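Protein BONZAI 1 (Arabidopsis thaliana, PDB 6KXT) restrains cell death and defence responses in the plant and, as a copine, binds phospholipid membranes in a calcium-dependent manner. Local coordinates at residues A[100-103]-A[104-108]; A[67-70]-A[71-75]. One frame throughout, in Å; residues are numbered along the deposited sequence.

Both interactions lie in the C2 domain held in this chain, a beta sandwich of two antiparallel sheets, and both are strand-to-helix junctions closed by a capping box. Interaction 2 comes first along the chain, where the outermost strand 67-70 of one sheet runs into the short helix 71-74; interaction 1 follows, where strand 95-102, at the margin of the other sheet, gives way to helix 104-113. Their centres are about 12 Å apart. They meet through Leu104, whose CD1 lies 3.7 Å from Val74 CG2 and whose CD2 lies 3.9 Å from Leu69 CD1, so the two caps, one from each sheet, pack together through Leu104.

Interaction 1: residues A[100-103]-A[104-108]; sequences VQKS and LSDLE
Ser103 and Asp106 grip each other reciprocally in a capping box at the start of helix 104-113. Ser103 OG accepts from Asp106 N at 3.0 Å, and Asp106 OD2 takes the Ser103 N-H, also at 3.0 Å and nearly straight (172°). Ser103 holds OG between its backbone N and carbonyl carbon (chi1 63°), which swings the hydroxyl over the first turn. Ser103 N approaches Asp106 OD2 from above the carboxylate plane, 44° out of it. Leu107 N then donates to Ser103 O, the first regular bond of the helix.

The packed side of the junction is built mostly of aliphatic groups, with Leu107 CG also against Ser103 O. Leu107 CD2 lies 3.8 Å from Lys102 CB. Lys102 runs across Asp106 at about a right angle and sets CD against Asp106 CB at 3.5 Å. Towards solvent the arrangement is looser: the lysine chain bends at chi2 and chi4, turning NZ back to Gln101 O. Lys102 NZ and Asp106 OD2 stay 4.7 Å apart, not in direct contact, and are bridged by a water that accepts from Lys102 NZ and donates to Asp106 OD2, each at 2.7 Å. The nearby lysine and the helix N-terminus would both be expected to favour the charged carboxylate. With an alanine at Asp106, Ser103 N would probably lose its acceptor and the water its link to the helix.

Strand 95-102 pairs with strand 81-87 here, Val100 with Ile83 and Lys102 with Val81. From the helix, Leu104 and Leu107 pack on Ile16 of strand 13-21, and Leu107 also reaches Val137 and Phe140 of strand 133-143, so the capped turn joins the edge of one sheet to the strands of the other.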
loop_
_atom_site.group_PDB
_atom_site.type_symbol
_atom_site.label_atom_id
_atom_site.label_comp_id
_atom_site.label_asym_id
_atom_site.label_seq_id
_atom_site.Cartn_x
_atom_site.Cartn_y
_atom_site.Cartn_z
ATOM N N VAL A 100 2.753 0.426 -6.038
ATOM C CA VAL A 100 3.786 -0.522 -5.546
ATOM C C VAL A 100 3.212 -1.948 -5.585
ATOM O O VAL A 100 2.001 -2.102 -5.403
ATOM C CB VAL A 100 4.168 -0.052 -4.125
ATOM C CG1 VAL A 100 4.771 -1.137 -3.262
ATOM C CG2 VAL A 100 5.038 1.217 -4.214
ATOM N N GLN A 101 4.052 -2.905 -5.864
ATOM C CA GLN A 101 3.709 -4.336 -5.783
ATOM C C GLN A 101 4.690 -5.002 -4.828
ATOM O O GLN A 101 5.873 -5.117 -5.158
ATOM C CB GLN A 101 3.646 -4.959 -7.168
ATOM C CG GLN A 101 3.369 -6.461 -7.071
ATOM C CD GLN A 101 3.242 -7.152 -8.407
ATOM O OE1 GLN A 101 2.779 -6.571 -9.378
ATOM N NE2 GLN A 101 3.639 -8.409 -8.437
ATOM N N LYS A 102 4.209 -5.388 -3.654
ATOM C CA LYS A 102 5.053 -5.901 -2.553
ATOM C C LYS A 102 4.230 -6.908 -1.764
ATOM O O LYS A 102 3.047 -6.694 -1.570
ATOM C CB LYS A 102 5.438 -4.772 -1.591
ATOM C CG LYS A 102 6.455 -3.771 -2.111
ATOM C CD LYS A 102 7.869 -4.245 -1.869
ATOM C CE LYS A 102 8.885 -3.621 -2.790
ATOM N NZ LYS A 102 8.780 -4.149 -4.167
ATOM N N SER A 103 4.863 -7.919 -1.196
ATOM C CA SER A 103 4.219 -8.818 -0.229
ATOM C C SER A 103 4.327 -8.251 1.173
ATOM O O SER A 103 5.090 -7.304 1.414
ATOM C CB SER A 103 4.866 -10.172 -0.210
ATOM O OG SER A 103 6.224 -10.068 0.218
ATOM N N LEU A 104 3.612 -8.807 2.124
ATOM C CA LEU A 104 3.780 -8.400 3.535
ATOM C C LEU A 104 5.229 -8.656 3.943
ATOM O O LEU A 104 5.782 -7.842 4.729
ATOM C CB LEU A 104 2.786 -9.143 4.431
ATOM C CG LEU A 104 1.303 -8.791 4.345
ATOM C CD1 LEU A 104 0.504 -9.462 5.463
ATOM C CD2 LEU A 104 1.080 -7.301 4.342
ATOM N N SER A 105 5.819 -9.789 3.533
ATOM C CA SER A 105 7.226 -10.107 3.873
ATOM C C SER A 105 8.110 -8.948 3.398
ATOM O O SER A 105 9.059 -8.510 4.104
ATOM C CB SER A 105 7.594 -11.451 3.256
ATOM O OG SER A 105 8.928 -11.733 3.581
ATOM N N ASP A 106 7.874 -8.454 2.204
ATOM C CA ASP A 106 8.646 -7.330 1.625
ATOM C C ASP A 106 8.415 -6.046 2.422
ATOM O O ASP A 106 9.396 -5.332 2.752
ATOM C CB ASP A 106 8.178 -7.062 0.195
ATOM C CG ASP A 106 8.471 -8.124 -0.841
ATOM O OD1 ASP A 106 9.392 -8.929 -0.627
ATOM O OD2 ASP A 106 7.752 -8.114 -1.894
ATOM N N LEU A 107 7.188 -5.770 2.812
ATOM C CA LEU A 107 6.911 -4.556 3.612
ATOM C C LEU A 107 7.656 -4.643 4.941
ATOM O O LEU A 107 8.143 -3.630 5.428
ATOM C CB LEU A 107 5.409 -4.425 3.819
ATOM C CG LEU A 107 4.590 -4.177 2.533
ATOM C CD1 LEU A 107 3.127 -4.033 2.901
ATOM C CD2 LEU A 107 5.084 -2.965 1.731
ATOM N N GLU A 108 7.732 -5.818 5.559
ATOM C CA GLU A 108 8.480 -5.970 6.822
ATOM C C GLU A 108 9.956 -5.668 6.565
ATOM O O GLU A 108 10.560 -5.000 7.411
ATOM C CB GLU A 108 8.257 -7.375 7.340
ATOM C CG GLU A 108 8.908 -7.634 8.679
ATOM C CD GLU A 108 8.588 -9.016 9.260
ATOM O OE1 GLU A 108 8.385 -9.927 8.505
ATOM O OE2 GLU A 108 8.564 -9.100 10.482
HETATM O O HOH W 1 8.796 -6.893 -4.115
#

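Interaction 2: residues A[67-70]-A[71-75]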
loop_
_atom_site.group_PDB
_atom_site.type_symbol
_atom_site.label_atom_id
_atom_site.label_comp_id
_atom_site.label_asym_id
_atom_site.label_seq_id
_atom_site.Cartn_x
_atom_site.Cartn_y
_atom_site.Cartn_z
ATOM N N VAL A 67 -3.459 0.261 9.398
ATOM C CA VAL A 67 -4.320 -0.732 8.745
ATOM C C VAL A 67 -3.994 -2.124 9.282
ATOM O O VAL A 67 -2.871 -2.370 9.714
ATOM C CB VAL A 67 -4.246 -0.663 7.221
ATOM C CG1 VAL A 67 -4.586 0.739 6.699
ATOM C CG2 VAL A 67 -2.929 -1.117 6.670
ATOM N N PHE A 68 -4.970 -3.013 9.267
ATOM C CA PHE A 68 -4.827 -4.394 9.769
ATOM C C PHE A 68 -5.111 -5.340 8.626
ATOM O O PHE A 68 -6.154 -5.227 7.975
ATOM C CB PHE A 68 -5.834 -4.652 10.892
ATOM C CG PHE A 68 -5.569 -3.768 12.069
ATOM C CD1 PHE A 68 -6.106 -2.489 12.123
ATOM C CD2 PHE A 68 -4.685 -4.158 13.052
ATOM C CE1 PHE A 68 -5.761 -1.612 13.136
ATOM C CE2 PHE A 68 -4.394 -3.303 14.102
ATOM C CZ PHE A 68 -4.942 -2.050 14.150
ATOM N N LEU A 69 -4.170 -6.200 8.318
ATOM C CA LEU A 69 -4.307 -7.158 7.206
ATOM C C LEU A 69 -4.155 -8.590 7.719
ATOM O O LEU A 69 -3.142 -8.930 8.358
ATOM C CB LEU A 69 -3.237 -6.848 6.163
ATOM C CG LEU A 69 -3.427 -5.549 5.402
ATOM C CD1 LEU A 69 -2.174 -5.172 4.628
ATOM C CD2 LEU A 69 -4.653 -5.623 4.486
ATOM N N SER A 70 -5.127 -9.405 7.405
ATOM C CA SER A 70 -5.079 -10.862 7.695
ATOM C C SER A 70 -4.407 -11.593 6.543
ATOM O O SER A 70 -4.336 -11.095 5.397
ATOM C CB SER A 70 -6.482 -11.370 7.906
ATOM O OG SER A 70 -7.166 -11.451 6.657
ATOM N N VAL A 71 -4.049 -12.843 6.791
ATOM C CA VAL A 71 -3.601 -13.792 5.764
ATOM C C VAL A 71 -4.723 -14.042 4.749
ATOM O O VAL A 71 -4.402 -14.147 3.580
ATOM C CB VAL A 71 -3.094 -15.087 6.428
ATOM C CG1 VAL A 71 -2.908 -16.194 5.407
ATOM C CG2 VAL A 71 -1.784 -14.817 7.166
ATOM N N GLN A 72 -5.976 -14.046 5.177
ATOM C CA GLN A 72 -7.063 -14.279 4.197
ATOM C C GLN A 72 -7.147 -13.080 3.227
ATOM O O GLN A 72 -7.477 -13.266 2.052
ATOM C CB GLN A 72 -8.340 -14.558 4.972
ATOM C CG GLN A 72 -8.260 -15.836 5.838
ATOM C CD GLN A 72 -7.291 -15.772 7.019
ATOM O OE1 GLN A 72 -7.366 -14.866 7.886
ATOM N NE2 GLN A 72 -6.436 -16.813 7.089
ATOM N N GLN A 73 -6.847 -11.874 3.682
ATOM C CA GLN A 73 -6.899 -10.663 2.832
ATOM C C GLN A 73 -5.757 -10.690 1.819
ATOM O O GLN A 73 -5.932 -10.068 0.771
ATOM C CB GLN A 73 -6.914 -9.410 3.707
ATOM C CG GLN A 73 -8.250 -9.148 4.396
ATOM C CD GLN A 73 -8.153 -8.045 5.400
ATOM O OE1 GLN A 73 -7.305 -8.059 6.301
ATOM N NE2 GLN A 73 -8.967 -7.012 5.214
ATOM N N VAL A 74 -4.581 -11.226 2.145
ATOM C CA VAL A 74 -3.391 -11.090 1.280
ATOM C C VAL A 74 -3.030 -12.397 0.586
ATOM O O VAL A 74 -2.201 -12.332 -0.348
ATOM C CB VAL A 74 -2.184 -10.506 2.063
ATOM C CG1 VAL A 74 -2.488 -9.131 2.639
ATOM C CG2 VAL A 74 -1.691 -11.440 3.157
ATOM N N GLY A 75 -3.601 -13.525 1.030
ATOM C CA GLY A 75 -3.314 -14.879 0.515
ATOM C C GLY A 75 -2.287 -15.561 1.384
ATOM O O GLY A 75 -2.596 -16.587 2.026
HETATM O O HOH W 2 -8.300 -4.374 6.635
#
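Ser70 is still extended (psi 166°), and the backbone turns helical from Val71, making Ser70 the N-cap of helix 71-74, with Gly75, of positive phi, just after its last turn. The motif is a capping box in which a glutamine takes the reciprocal position. Gln73 N donates to Ser70 OG at 3.0 Å, while Gln73 OE1 receives Ser70 N at 2.8 Å. This second bond is close to straight (169°), and Ser70 N approaches OE1 in the carbonyl plane of the amide, to one side of the C=O direction.

Gln73 CG is anti to its own carbonyl carbon, and the chain runs extended beyond it (chi2 171°), carrying the amide back along the strand until OE1 also comes within 3.3 Å of Leu69 CA. The Ser70 hydroxyl lies alongside Gln73 CG, so the two side chains pack as well as bond. Ser70 O is approached by Gln73 N and Val74 N, but both bonds are weak, and the firmer helical bond is the one from Gly75 N to Val71 O. Val74 sets both methyl groups near Ser70 O, and its CG1 makes a loose apolar contact with Leu69 CB at 4.3 Å.

In the fold, strand 67-70 pairs with strand 13-21 through Val67 with Ile16 and Leu69 with Thr14. Leu69 and Gln73 also touch Val50 of strand 48-52 in the second sheet of this C2 sandwich, while Gln72 NE2 bonds to Ser10 O. The far end of the Gln73 amide is tied back to the strand too: a water accepts from Gln73 NE2 at 3.1 Å and donates to Phe68 O at 2.7 Å.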